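Local coordinates for protein precorrin-8x Methyl Mutase (Thermus thermophilus, PDB 1V9C) that probably catalyses the methyl-shifting isomerisation of precorrin-8X, a step in the biosynthesis of adenosylcobalamin, at residues F13-V16 with D17-G21; H23-P27 with L28-V32; T40-F43 with E44-A47; A116-Y119 with A120-G124. All blocks are in the same frame, centred on the assembly; numbering follows the deposited sequence.

Interaction 1 of 4, residues F13-V16 with D17-G21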
ATOM      1  N   PHE B  13      -6.945  16.851  -4.223  1.00 31.60           N
ATOM      2  CA  PHE B  13      -7.628  16.326  -5.400  1.00 29.61           C
ATOM      3  C   PHE B  13      -7.609  17.391  -6.491  1.00 33.47           C
ATOM      4  O   PHE B  13      -7.463  17.080  -7.673  1.00 35.21           O
ATOM      5  CB  PHE B  13      -9.076  15.968  -5.084  1.00 24.05           C
ATOM      6  CG  PHE B  13      -9.245  14.646  -4.380  1.00 37.05           C
ATOM      7  CD1 PHE B  13     -10.397  14.386  -3.639  1.00 38.72           C
ATOM      8  CD2 PHE B  13      -8.262  13.671  -4.444  1.00 31.49           C
ATOM      9  CE1 PHE B  13     -10.555  13.175  -2.970  1.00 44.31           C
ATOM     10  CE2 PHE B  13      -8.409  12.458  -3.780  1.00 36.34           C
ATOM     11  CZ  PHE B  13      -9.552  12.206  -3.041  1.00 36.89           C
ATOM     12  N   ARG B  14      -7.780  18.642  -6.080  1.00 34.42           N
ATOM     13  CA  ARG B  14      -7.745  19.776  -6.989  1.00 38.23           C
ATOM     14  C   ARG B  14      -6.422  19.761  -7.723  1.00 38.52           C
ATOM     15  O   ARG B  14      -6.379  19.809  -8.951  1.00 39.45           O
ATOM     16  CB  ARG B  14      -7.839  21.097  -6.224  1.00 41.65           C
ATOM     17  CG  ARG B  14      -9.203  21.755  -6.258  1.00 46.12           C
ATOM     18  CD  ARG B  14      -9.086  23.261  -6.021  1.00 46.06           C
ATOM     19  NE  ARG B  14      -8.770  23.615  -4.641  1.00 50.33           N
ATOM     20  CZ  ARG B  14      -9.494  23.250  -3.586  1.00 50.20           C
ATOM     21  NH1 ARG B  14     -10.581  22.506  -3.744  1.00 54.28           N
ATOM     22  NH2 ARG B  14      -9.148  23.647  -2.373  1.00 46.62           N
ATOM     23  N   ILE B  15      -5.347  19.705  -6.941  1.00 37.30           N
ATOM     24  CA  ILE B  15      -3.984  19.705  -7.458  1.00 35.43           C
ATOM     25  C   ILE B  15      -3.744  18.619  -8.503  1.00 37.44           C
ATOM     26  O   ILE B  15      -3.070  18.856  -9.503  1.00 37.67           O
ATOM     27  CB  ILE B  15      -2.967  19.549  -6.306  1.00 35.12           C
ATOM     28  CG1 ILE B  15      -3.059  20.774  -5.389  1.00 32.31           C
ATOM     29  CG2 ILE B  15      -1.554  19.321  -6.863  1.00 25.76           C
ATOM     30  CD1 ILE B  15      -2.007  20.833  -4.305  1.00 33.09           C
ATOM     31  N   VAL B  16      -4.291  17.433  -8.280  1.00 34.55           N
ATOM     32  CA  VAL B  16      -4.109  16.373  -9.250  1.00 29.84           C
ATOM     33  C   VAL B  16      -4.881  16.706 -10.529  1.00 31.72           C
ATOM     34  O   VAL B  16      -4.416  16.427 -11.628  1.00 27.77           O
ATOM     35  CB  VAL B  16      -4.612  15.035  -8.751  1.00 24.29           C
ATOM     36  CG1 VAL B  16      -4.545  14.028  -9.892  1.00 26.02           C
ATOM     37  CG2 VAL B  16      -3.789  14.561  -7.568  1.00 22.77           C
ATOM     38  N   ASP B  17      -6.064  17.291 -10.388  1.00 27.40           N
ATOM     39  CA  ASP B  17      -6.838  17.633 -11.571  1.00 35.77           C
ATOM     40  C   ASP B  17      -6.121  18.695 -12.395  1.00 35.09           C
ATOM     41  O   ASP B  17      -6.223  18.697 -13.608  1.00 37.15           O
ATOM     42  CB  ASP B  17      -8.238  18.126 -11.200  1.00 35.92           C
ATOM     43  CG  ASP B  17      -9.249  17.002 -11.141  1.00 40.56           C
ATOM     44  OD1 ASP B  17      -9.064  16.000 -11.862  1.00 45.84           O
ATOM     45  OD2 ASP B  17     -10.237  17.123 -10.393  1.00 50.37           O
ATOM     46  N   GLN B  18      -5.384  19.576 -11.722  1.00 32.68           N
ATOM     47  CA  GLN B  18      -4.650  20.652 -12.380  1.00 31.17           C
ATOM     48  C   GLN B  18      -3.432  20.205 -13.169  1.00 33.36           C
ATOM     49  O   GLN B  18      -3.073  20.821 -14.168  1.00 32.54           O
ATOM     50  CB  GLN B  18      -4.172  21.659 -11.356  1.00 20.64           C
ATOM     51  CG  GLN B  18      -5.211  22.614 -10.886  1.00 19.29           C
ATOM     52  CD  GLN B  18      -4.655  23.534  -9.828  1.00 23.62           C
ATOM     53  OE1 GLN B  18      -3.459  23.472  -9.513  1.00 27.59           O
ATOM     54  NE2 GLN B  18      -5.508  24.397  -9.268  1.00 27.42           N
ATOM     55  N   GLU B  19      -2.796  19.137 -12.712  1.00 33.26           N
ATOM     56  CA  GLU B  19      -1.587  18.660 -13.353  1.00 32.01           C
ATOM     57  C   GLU B  19      -1.756  17.360 -14.125  1.00 29.68           C
ATOM     58  O   GLU B  19      -0.772  16.749 -14.546  1.00 31.11           O
ATOM     59  CB  GLU B  19      -0.517  18.512 -12.285  1.00 32.45           C
ATOM     60  CG  GLU B  19      -0.693  19.509 -11.146  1.00 31.98           C
ATOM     61  CD  GLU B  19       0.436  19.436 -10.149  1.00 37.70           C
ATOM     62  OE1 GLU B  19       1.027  18.346 -10.026  1.00 37.56           O
ATOM     63  OE2 GLU B  19       0.731  20.456  -9.484  1.00 39.91           O
ATOM     64  N   ALA B  20      -3.003  16.941 -14.309  1.00 28.69           N
ATOM     65  CA  ALA B  20      -3.296  15.707 -15.025  1.00 32.64           C
ATOM     66  C   ALA B  20      -3.006  15.864 -16.513  1.00 37.87           C
ATOM     67  O   ALA B  20      -2.152  15.171 -17.061  1.00 39.62           O
ATOM     68  CB  ALA B  20      -4.758  15.316 -14.827  1.00 33.06           C
ATOM     69  N   GLY B  21      -3.725  16.780 -17.158  1.00 38.09           N
ATOM     70  CA  GLY B  21      -3.539  16.989 -18.576  1.00 42.80           C
ATOM     71  C   GLY B  21      -4.583  16.216 -19.355  1.00 48.14           C
ATOM     72  O   GLY B  21      -5.436  15.546 -18.770  1.00 47.00           O
TER

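Interaction 2 of 4, residues H23-P27 with L28-V32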
ATOM      1  N   HIS B  23      -6.765  13.555 -21.090  1.00 46.09           N
ATOM      2  CA  HIS B  23      -6.900  12.139 -20.794  1.00 47.66           C
ATOM      3  C   HIS B  23      -8.139  11.597 -21.474  1.00 50.10           C
ATOM      4  O   HIS B  23      -9.092  12.331 -21.714  1.00 53.84           O
ATOM      5  CB  HIS B  23      -7.012  11.925 -19.290  1.00 46.58           C
ATOM      6  CG  HIS B  23      -8.297  12.423 -18.705  1.00 42.46           C
ATOM      7  ND1 HIS B  23      -9.509  11.816 -18.950  1.00 43.22           N
ATOM      8  CD2 HIS B  23      -8.557  13.468 -17.885  1.00 41.81           C
ATOM      9  CE1 HIS B  23     -10.462  12.465 -18.305  1.00 41.68           C
ATOM     10  NE2 HIS B  23      -9.912  13.472 -17.652  1.00 45.05           N
ATOM     11  N   GLY B  24      -8.139  10.306 -21.772  1.00 50.59           N
ATOM     12  CA  GLY B  24      -9.295   9.727 -22.421  1.00 51.74           C
ATOM     13  C   GLY B  24     -10.232   8.978 -21.495  1.00 52.71           C
ATOM     14  O   GLY B  24     -10.627   7.858 -21.814  1.00 57.20           O
ATOM     15  N   PHE B  25     -10.606   9.572 -20.362  1.00 47.56           N
ATOM     16  CA  PHE B  25     -11.510   8.886 -19.436  1.00 43.29           C
ATOM     17  C   PHE B  25     -12.904   9.485 -19.387  1.00 41.61           C
ATOM     18  O   PHE B  25     -13.091  10.665 -19.650  1.00 40.75           O
ATOM     19  CB  PHE B  25     -10.901   8.833 -18.020  1.00 35.90           C
ATOM     20  CG  PHE B  25      -9.706   7.930 -17.926  1.00 26.84           C
ATOM     21  CD1 PHE B  25      -8.423   8.449 -17.890  1.00 21.52           C
ATOM     22  CD2 PHE B  25      -9.865   6.551 -17.978  1.00 30.04           C
ATOM     23  CE1 PHE B  25      -7.321   7.615 -17.923  1.00 21.02           C
ATOM     24  CE2 PHE B  25      -8.768   5.709 -18.010  1.00 27.39           C
ATOM     25  CZ  PHE B  25      -7.492   6.246 -17.985  1.00 28.08           C
ATOM     26  N   SER B  26     -13.880   8.648 -19.044  1.00 44.52           N
ATOM     27  CA  SER B  26     -15.271   9.074 -18.958  1.00 45.04           C
ATOM     28  C   SER B  26     -15.511   9.835 -17.666  1.00 48.09           C
ATOM     29  O   SER B  26     -14.613   9.968 -16.840  1.00 49.64           O
ATOM     30  CB  SER B  26     -16.201   7.859 -19.005  1.00 50.30           C
ATOM     31  OG  SER B  26     -16.406   7.304 -17.714  1.00 50.93           O
ATOM     32  N   PRO B  27     -16.733  10.356 -17.478  1.00 50.17           N
ATOM     33  CA  PRO B  27     -17.058  11.102 -16.259  1.00 48.67           C
ATOM     34  C   PRO B  27     -17.033  10.222 -15.012  1.00 47.41           C
ATOM     35  O   PRO B  27     -16.716  10.688 -13.921  1.00 48.59           O
ATOM     36  CB  PRO B  27     -18.455  11.645 -16.554  1.00 50.23           C
ATOM     37  CG  PRO B  27     -18.422  11.842 -18.046  1.00 49.43           C
ATOM     38  CD  PRO B  27     -17.777  10.559 -18.500  1.00 49.47           C
ATOM     39  N   LEU B  28     -17.375   8.952 -15.179  1.00 45.07           N
ATOM     40  CA  LEU B  28     -17.388   8.013 -14.061  1.00 44.69           C
ATOM     41  C   LEU B  28     -16.032   7.380 -13.828  1.00 41.31           C
ATOM     42  O   LEU B  28     -15.716   6.970 -12.721  1.00 42.28           O
ATOM     43  CB  LEU B  28     -18.388   6.893 -14.311  1.00 43.78           C
ATOM     44  CG  LEU B  28     -19.862   7.201 -14.136  1.00 44.74           C
ATOM     45  CD1 LEU B  28     -20.645   5.969 -14.560  1.00 48.87           C
ATOM     46  CD2 LEU B  28     -20.162   7.575 -12.694  1.00 36.47           C
ATOM     47  N   GLU B  29     -15.236   7.297 -14.882  1.00 39.06           N
ATOM     48  CA  GLU B  29     -13.928   6.687 -14.788  1.00 35.17           C
ATOM     49  C   GLU B  29     -12.880   7.606 -14.188  1.00 35.65           C
ATOM     50  O   GLU B  29     -12.013   7.158 -13.441  1.00 36.15           O
ATOM     51  CB  GLU B  29     -13.467   6.241 -16.171  1.00 37.60           C
ATOM     52  CG  GLU B  29     -14.272   5.104 -16.778  1.00 37.37           C
ATOM     53  CD  GLU B  29     -13.961   4.906 -18.256  1.00 41.04           C
ATOM     54  OE1 GLU B  29     -14.480   3.939 -18.858  1.00 45.04           O
ATOM     55  OE2 GLU B  29     -13.200   5.723 -18.817  1.00 39.77           O
ATOM     56  N   TRP B  30     -12.956   8.890 -14.516  1.00 30.60           N
ATOM     57  CA  TRP B  30     -11.972   9.835 -14.025  1.00 29.49           C
ATOM     58  C   TRP B  30     -11.762   9.861 -12.511  1.00 28.05           C
ATOM     59  O   TRP B  30     -10.636   9.744 -12.060  1.00 29.18           O
ATOM     60  CB  TRP B  30     -12.273  11.256 -14.514  1.00 27.44           C
ATOM     61  CG  TRP B  30     -11.175  12.232 -14.128  1.00 26.66           C
ATOM     62  CD1 TRP B  30     -11.319  13.390 -13.407  1.00 25.84           C
ATOM     63  CD2 TRP B  30      -9.768  12.080 -14.360  1.00 22.36           C
ATOM     64  NE1 TRP B  30     -10.084  13.960 -13.168  1.00 28.27           N
ATOM     65  CE2 TRP B  30      -9.116  13.177 -13.742  1.00 24.37           C
ATOM     66  CE3 TRP B  30      -8.993  11.125 -15.024  1.00 23.99           C
ATOM     67  CZ2 TRP B  30      -7.727  13.340 -13.771  1.00 26.63           C
ATOM     68  CZ3 TRP B  30      -7.598  11.289 -15.052  1.00 27.46           C
ATOM     69  CH2 TRP B  30      -6.984  12.388 -14.427  1.00 26.76           C
ATOM     70  N   PRO B  31     -12.840   9.995 -11.717  1.00 27.42           N
ATOM     71  CA  PRO B  31     -12.695  10.034 -10.260  1.00 27.18           C
ATOM     72  C   PRO B  31     -11.895   8.854  -9.726  1.00 28.17           C
ATOM     73  O   PRO B  31     -11.268   8.941  -8.680  1.00 27.70           O
ATOM     74  CB  PRO B  31     -14.138  10.023  -9.764  1.00 28.16           C
ATOM     75  CG  PRO B  31     -14.896  10.650 -10.891  1.00 27.67           C
ATOM     76  CD  PRO B  31     -14.263   9.988 -12.086  1.00 28.02           C
ATOM     77  N   VAL B  32     -11.917   7.744 -10.452  1.00 26.04           N
ATOM     78  CA  VAL B  32     -11.174   6.571 -10.019  1.00 22.09           C
ATOM     79  C   VAL B  32      -9.686   6.757 -10.294  1.00 22.61           C
ATOM     80  O   VAL B  32      -8.847   6.483  -9.434  1.00 22.96           O
ATOM     81  CB  VAL B  32     -11.694   5.315 -10.746  1.00 23.25           C
ATOM     82  CG1 VAL B  32     -10.804   4.120 -10.457  1.00 21.34           C
ATOM     83  CG2 VAL B  32     -13.130   5.044 -10.314  1.00 18.93           C
TER

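Interaction 3 of 4, residues T40-F43 with E44-A47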
ATOM      1  N   THR B  40      -0.727   7.747  -5.092  1.00 24.04           N
ATOM      2  CA  THR B  40       0.654   7.429  -5.407  1.00 21.36           C
ATOM      3  C   THR B  40       1.525   8.611  -5.823  1.00 20.01           C
ATOM      4  O   THR B  40       2.737   8.492  -5.858  1.00 17.42           O
ATOM      5  CB  THR B  40       0.705   6.427  -6.552  1.00 25.71           C
ATOM      6  OG1 THR B  40       0.113   7.026  -7.710  1.00 17.68           O
ATOM      7  CG2 THR B  40      -0.067   5.157  -6.184  1.00 25.76           C
ATOM      8  N   ALA B  41       0.905   9.738  -6.141  1.00 22.50           N
ATOM      9  CA  ALA B  41       1.647  10.893  -6.637  1.00 25.61           C
ATOM     10  C   ALA B  41       2.366  10.371  -7.887  1.00 21.98           C
ATOM     11  O   ALA B  41       3.457  10.806  -8.208  1.00 27.51           O
ATOM     12  CB  ALA B  41       2.667  11.375  -5.601  1.00 17.24           C
ATOM     13  N   ASP B  42       1.766   9.396  -8.560  1.00 22.74           N
ATOM     14  CA  ASP B  42       2.376   8.833  -9.763  1.00 27.44           C
ATOM     15  C   ASP B  42       1.438   9.064 -10.920  1.00 25.96           C
ATOM     16  O   ASP B  42       0.466   8.329 -11.088  1.00 25.03           O
ATOM     17  CB  ASP B  42       2.617   7.334  -9.630  1.00 30.69           C
ATOM     18  CG  ASP B  42       3.352   6.759 -10.834  1.00 32.54           C
ATOM     19  OD1 ASP B  42       3.178   7.289 -11.950  1.00 33.38           O
ATOM     20  OD2 ASP B  42       4.099   5.774 -10.673  1.00 28.14           O
ATOM     21  N   PHE B  43       1.749  10.078 -11.726  1.00 25.00           N
ATOM     22  CA  PHE B  43       0.915  10.444 -12.860  1.00 23.56           C
ATOM     23  C   PHE B  43       0.858   9.470 -14.032  1.00 24.95           C
ATOM     24  O   PHE B  43       0.007   9.622 -14.907  1.00 25.27           O
ATOM     25  CB  PHE B  43       1.287  11.851 -13.364  1.00 24.29           C
ATOM     26  CG  PHE B  43       0.735  12.946 -12.512  1.00 19.37           C
ATOM     27  CD1 PHE B  43       1.413  13.375 -11.385  1.00 23.78           C
ATOM     28  CD2 PHE B  43      -0.503  13.493 -12.789  1.00 21.96           C
ATOM     29  CE1 PHE B  43       0.860  14.325 -10.555  1.00 26.48           C
ATOM     30  CE2 PHE B  43      -1.061  14.451 -11.954  1.00 21.78           C
ATOM     31  CZ  PHE B  43      -0.380  14.862 -10.845  1.00 25.14           C
ATOM     32  N   GLU B  44       1.732   8.470 -14.056  1.00 20.75           N
ATOM     33  CA  GLU B  44       1.690   7.519 -15.153  1.00 25.24           C
ATOM     34  C   GLU B  44       0.409   6.703 -15.174  1.00 28.50           C
ATOM     35  O   GLU B  44       0.068   6.129 -16.206  1.00 33.60           O
ATOM     36  CB  GLU B  44       2.890   6.578 -15.129  1.00 31.81           C
ATOM     37  CG  GLU B  44       2.940   5.676 -16.363  1.00 38.07           C
ATOM     38  CD  GLU B  44       4.238   4.893 -16.495  1.00 42.21           C
ATOM     39  OE1 GLU B  44       4.436   4.251 -17.550  1.00 46.74           O
ATOM     40  OE2 GLU B  44       5.061   4.912 -15.554  1.00 43.46           O
ATOM     41  N   TYR B  45      -0.304   6.659 -14.045  1.00 27.85           N
ATOM     42  CA  TYR B  45      -1.553   5.913 -13.947  1.00 22.80           C
ATOM     43  C   TYR B  45      -2.646   6.491 -14.855  1.00 22.37           C
ATOM     44  O   TYR B  45      -3.654   5.847 -15.124  1.00 24.94           O
ATOM     45  CB  TYR B  45      -2.034   5.859 -12.477  1.00 20.14           C
ATOM     46  CG  TYR B  45      -1.250   4.864 -11.661  1.00 17.56           C
ATOM     47  CD1 TYR B  45      -0.292   5.281 -10.741  1.00 18.05           C
ATOM     48  CD2 TYR B  45      -1.371   3.493 -11.911  1.00 14.47           C
ATOM     49  CE1 TYR B  45       0.535   4.363 -10.108  1.00 18.77           C
ATOM     50  CE2 TYR B  45      -0.548   2.576 -11.297  1.00 17.43           C
ATOM     51  CZ  TYR B  45       0.408   3.012 -10.396  1.00 18.30           C
ATOM     52  OH  TYR B  45       1.249   2.091  -9.818  1.00 20.93           O
ATOM     53  N   LYS B  46      -2.453   7.718 -15.315  1.00 29.87           N
ATOM     54  CA  LYS B  46      -3.420   8.340 -16.224  1.00 33.50           C
ATOM     55  C   LYS B  46      -3.399   7.553 -17.539  1.00 33.84           C
ATOM     56  O   LYS B  46      -4.423   7.369 -18.187  1.00 37.65           O
ATOM     57  CB  LYS B  46      -3.021   9.785 -16.527  1.00 33.72           C
ATOM     58  CG  LYS B  46      -4.073  10.567 -17.290  1.00 33.77           C
ATOM     59  CD  LYS B  46      -3.569  11.953 -17.686  1.00 38.14           C
ATOM     60  CE  LYS B  46      -2.609  11.906 -18.863  1.00 35.33           C
ATOM     61  NZ  LYS B  46      -2.036  13.256 -19.152  1.00 40.96           N
ATOM     62  N   ALA B  47      -2.209   7.093 -17.904  1.00 32.74           N
ATOM     63  CA  ALA B  47      -1.991   6.346 -19.134  1.00 39.86           C
ATOM     64  C   ALA B  47      -2.059   4.826 -18.960  1.00 38.63           C
ATOM     65  O   ALA B  47      -2.370   4.108 -19.902  1.00 42.70           O
ATOM     66  CB  ALA B  47      -0.638   6.739 -19.729  1.00 37.03           C
TER

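Interaction 4 of 4, residues A116-Y119 with A120-G124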
ATOM      1  N   ALA B 116      -7.455 -20.268  -2.123  1.00 54.37           N
ATOM      2  CA  ALA B 116      -8.240 -19.047  -1.953  1.00 51.78           C
ATOM      3  C   ALA B 116      -9.462 -18.992  -2.866  1.00 49.83           C
ATOM      4  O   ALA B 116     -10.582 -18.818  -2.396  1.00 49.27           O
ATOM      5  CB  ALA B 116      -7.359 -17.826  -2.182  1.00 53.62           C
ATOM      6  N   VAL B 117      -9.248 -19.128  -4.170  1.00 51.03           N
ATOM      7  CA  VAL B 117     -10.358 -19.100  -5.122  1.00 53.65           C
ATOM      8  C   VAL B 117     -11.298 -20.284  -4.876  1.00 54.82           C
ATOM      9  O   VAL B 117     -12.501 -20.106  -4.665  1.00 52.71           O
ATOM     10  CB  VAL B 117      -9.859 -19.181  -6.578  1.00 51.88           C
ATOM     11  CG1 VAL B 117     -11.027 -19.004  -7.529  1.00 49.38           C
ATOM     12  CG2 VAL B 117      -8.801 -18.131  -6.828  1.00 52.31           C
ATOM     13  N   ALA B 118     -10.735 -21.490  -4.914  1.00 55.52           N
ATOM     14  CA  ALA B 118     -11.500 -22.711  -4.686  1.00 55.94           C
ATOM     15  C   ALA B 118     -12.357 -22.534  -3.445  1.00 53.92           C
ATOM     16  O   ALA B 118     -13.551 -22.827  -3.456  1.00 53.54           O
ATOM     17  CB  ALA B 118     -10.556 -23.896  -4.506  1.00 54.76           C
ATOM     18  N   TYR B 119     -11.740 -22.052  -2.373  1.00 51.94           N
ATOM     19  CA  TYR B 119     -12.469 -21.820  -1.138  1.00 52.24           C
ATOM     20  C   TYR B 119     -13.598 -20.823  -1.386  1.00 53.00           C
ATOM     21  O   TYR B 119     -14.761 -21.109  -1.104  1.00 54.56           O
ATOM     22  CB  TYR B 119     -11.545 -21.260  -0.064  1.00 51.83           C
ATOM     23  CG  TYR B 119     -12.289 -20.847   1.186  1.00 55.16           C
ATOM     24  CD1 TYR B 119     -12.623 -21.781   2.160  1.00 52.55           C
ATOM     25  CD2 TYR B 119     -12.717 -19.528   1.363  1.00 55.12           C
ATOM     26  CE1 TYR B 119     -13.366 -21.420   3.279  1.00 55.77           C
ATOM     27  CE2 TYR B 119     -13.464 -19.157   2.482  1.00 57.39           C
ATOM     28  CZ  TYR B 119     -13.786 -20.111   3.433  1.00 55.99           C
ATOM     29  OH  TYR B 119     -14.533 -19.765   4.534  1.00 61.03           O
ATOM     30  N   ALA B 120     -13.235 -19.653  -1.914  1.00 51.26           N
ATOM     31  CA  ALA B 120     -14.188 -18.585  -2.201  1.00 49.72           C
ATOM     32  C   ALA B 120     -15.330 -19.078  -3.063  1.00 49.21           C
ATOM     33  O   ALA B 120     -16.491 -18.800  -2.783  1.00 49.31           O
ATOM     34  CB  ALA B 120     -13.486 -17.429  -2.902  1.00 50.04           C
ATOM     35  N   TRP B 121     -14.996 -19.788  -4.130  1.00 50.90           N
ATOM     36  CA  TRP B 121     -16.022 -20.314  -5.016  1.00 54.51           C
ATOM     37  C   TRP B 121     -16.938 -21.271  -4.260  1.00 53.98           C
ATOM     38  O   TRP B 121     -18.131 -21.011  -4.115  1.00 53.96           O
ATOM     39  CB  TRP B 121     -15.389 -21.045  -6.198  1.00 55.02           C
ATOM     40  CG  TRP B 121     -16.354 -21.293  -7.316  1.00 59.53           C
ATOM     41  CD1 TRP B 121     -17.619 -20.773  -7.447  1.00 60.65           C
ATOM     42  CD2 TRP B 121     -16.112 -22.057  -8.500  1.00 58.56           C
ATOM     43  NE1 TRP B 121     -18.170 -21.165  -8.641  1.00 62.22           N
ATOM     44  CE2 TRP B 121     -17.270 -21.955  -9.309  1.00 61.91           C
ATOM     45  CE3 TRP B 121     -15.029 -22.817  -8.959  1.00 61.11           C
ATOM     46  CZ2 TRP B 121     -17.372 -22.585 -10.554  1.00 61.66           C
ATOM     47  CZ3 TRP B 121     -15.130 -23.444 -10.198  1.00 62.94           C
ATOM     48  CH2 TRP B 121     -16.297 -23.323 -10.981  1.00 62.79           C
ATOM     49  N   GLU B 122     -16.370 -22.368  -3.770  1.00 54.24           N
ATOM     50  CA  GLU B 122     -17.144 -23.360  -3.035  1.00 57.18           C
ATOM     51  C   GLU B 122     -18.089 -22.713  -2.037  1.00 57.00           C
ATOM     52  O   GLU B 122     -19.254 -23.102  -1.942  1.00 58.43           O
ATOM     53  CB  GLU B 122     -16.219 -24.323  -2.289  1.00 58.89           C
ATOM     54  CG  GLU B 122     -15.292 -25.126  -3.182  1.00 62.95           C
ATOM     55  CD  GLU B 122     -14.424 -26.073  -2.384  1.00 67.42           C
ATOM     56  OE1 GLU B 122     -13.505 -26.688  -2.970  1.00 69.85           O
ATOM     57  OE2 GLU B 122     -14.667 -26.200  -1.163  1.00 68.65           O
ATOM     58  N   LYS B 123     -17.584 -21.726  -1.299  1.00 55.87           N
ATOM     59  CA  LYS B 123     -18.377 -21.034  -0.287  1.00 55.75           C
ATOM     60  C   LYS B 123     -19.388 -20.072  -0.883  1.00 54.45           C
ATOM     61  O   LYS B 123     -20.187 -19.477  -0.160  1.00 57.10           O
ATOM     62  CB  LYS B 123     -17.462 -20.268   0.670  1.00 56.73           C
ATOM     63  CG  LYS B 123     -16.630 -21.141   1.597  1.00 60.25           C
ATOM     64  CD  LYS B 123     -17.497 -21.854   2.634  1.00 62.29           C
ATOM     65  CE  LYS B 123     -16.650 -22.711   3.579  1.00 61.91           C
ATOM     66  NZ  LYS B 123     -17.434 -23.247   4.727  1.00 60.70           N
ATOM     67  N   GLY B 124     -19.353 -19.922  -2.200  1.00 52.57           N
ATOM     68  CA  GLY B 124     -20.264 -19.013  -2.861  1.00 54.38           C
ATOM     69  C   GLY B 124     -19.985 -17.583  -2.443  1.00 55.03           C
ATOM     70  O   GLY B 124     -20.810 -16.950  -1.783  1.00 58.07           O
TER

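Interaction 1 of 4, residues F13-V16 with D17-G21
The C-terminal turn of helix 6-20 shows how an alpha-helix near its end is still held by i to i+4 backbone bonds while its side chains divide between solvent and neighbours. Asp17 N reaches back to Phe13 O at 3.1 Å. The next bond, Gln18 N to Arg14 O, measures 3.0 Å, with a C=O...N angle of 161°. Glu19 N follows with a 3.2 Å bond to Ile15 O, its N-H...O angle down to 138°, and a weak second bond to Val16 O adds an i to i+3 component as the helix finishes.

Between side chains, Ile15 and Glu19 lie alongside each other and point the same way. Ile15 turns CG2 anti to its backbone N, and this branch meets the carboxylate end of Glu19, CG2 to OE2 being 3.7 Å; the contact is apolar against polar and adds no bond. Ile15 and Val16 also pack on Phe163 of the second subunit. Around the helix from them, Asp17 looks to helix 30-40: OD2 forms a salt bridge with Arg34 and OD1 a hydrogen bond with Trp30, while Phe13 sets its ring edge-to-face with His38. Gly21 then leaves helical geometry with positive phi (97°), where a CB would collide with the carbonyl O of Ala20. The arrangement is that of an amphipathic helix closing at a glycine, with one flank packed on the following helix and another at the dimer interface.

Interaction 2 of 4, residues H23-P27 with L28-V32
One face of the His23 imidazole lies on the six-membered ring of Trp30, while its edge receives Phe25 N. The two rings form an offset stack, centroids 4.1 Å apart and planes only 6° from parallel, with His23 NE2 above the indole, displaced toward the rim. At the edge His23 ND1 accepts Phe25 N at 2.9 Å, only 1° out of the imidazole plane, a bond that helps fix the ring's rotation. Phe25 brings CD1 to the edge of the indole, and its own edge meets Glu29 OE2. An alanine in place of His23 would probably strip the indole of its stacking partner and leave Phe25 N without this acceptor.

Ser26 holds the turn together. Its OG sits between the backbone N and the carbonyl carbon (chi1 87°), where it accepts Glu29 N at 3.1 Å and, weakly, Leu28 N. In return, Glu29 OE2 takes Ser26 N at 3.0 Å, from above the carboxylate plane. Ser26 O accepts Trp30 N, and Trp30 NE1 is held by Asp17. Reciprocal bonds between Ser26 and Glu29, three residues apart, make a capping box, a motif of helix N termini, here leading into helix 30-40.

Interaction 3 of 4, residues T40-F43 with E44-A47
Asp42 sets its CB against the CD1-CE1 side of the Tyr45 ring, 3.7 Å from CE1, the two side chains crossing at about a right angle. The setting is a type I beta turn from Asp42 to Tyr45 that leads into helix 45-48, and Asp42 caps it. With CG anti to the backbone N (chi1 -176°), the carboxylate swings forward and OD1 accepts Glu44 N at 2.8 Å, met nearly along its C-O axis. OD2 makes a salt bridge with Lys187 and also lies close to the like-charged Asp42 OD2 of the second subunit, so the lysine probably offsets a crowding of negative charge at the interface. An asparagine here would probably lose that charge pairing and leave Lys187 without its salt-bridge mate.

Tyr45 meets the turn with the edge of its ring: CD1 comes to 3.2 Å from Asp42 O, near the ring plane. Thr40 OG1, which hydrogen-bonds to Met36 O, comes in obliquely, 3.5 Å from Tyr45 CD1 and on the other side of the ring plane from Asp42 O. The backbone bond Tyr45 N to Asp42 O is straight but weak. Lys46 N then bonds to Phe43 O at 3.1 Å, standing above the carbonyl plane, 51° out of it.

Interaction 4 of 4, residues A116-Y119 with A120-G124
Tyr119 holds CG anti to its backbone N (chi1 173°), while Lys123, four residues on, bends at chi2 (-69°); together these torsions fold the lysine's aliphatic chain over one face of the phenol ring. Lys123 CG does the main touching. It stands 3.7 Å from the centroid of the Tyr119 ring, over the face, a CH-pi contact displaced toward the rim, with CZ its nearest ring atom. Farther along the chain Lys123 CE reaches Tyr119 CE1 at 3.5 Å, the two side chains crossing aslant.

Beneath this pair runs the last turn of helix 112-122. Ala120 N bonds to Ala116 O, and Lys123 N to Tyr119 O at 2.9 Å, the latter tying together the backbones of the very residues whose side chains overlap. Gly124 follows with positive phi (65°) and two bonds back into the last turn, a Schellman motif that ends the helix.

Neighbouring elements pack nearby. Tyr119 also packs on Val101 and Arg104 of helix 99-107 and meets the His98 ring, while Val117 faces helix 137-147; Glu122 forms a salt bridge with Arg104. The tyrosine is thus buried, yet its partner one turn on is an exposed lysine. The chemistry is that of an apolar contact: the methylenes of Lys123 cover an aromatic face by dispersion and CH-pi attraction, without need of the ammonium charge.

From the N terminus, all four contacts are local and follow one another in series; none nests within or crosses another. Interaction 1 closes the end of helix 6-20, interaction 2 the loop that leads into helix 30-40, and interaction 3 the turn from that helix into helix 45-48. These three touch: Asp17 and Trp30 join interactions 1 and 2, Ala20 O meets Lys46 NZ, and His23 CB packs on Lys46 CD, so Lys46 bridges two connections. Interactions 1 and 3 also reach the second subunit. Interaction 4, ending helix 112-122, lies across the chain's centre, about 41 Å from interaction 1 between centres, joining helices 99-107 and 137-147.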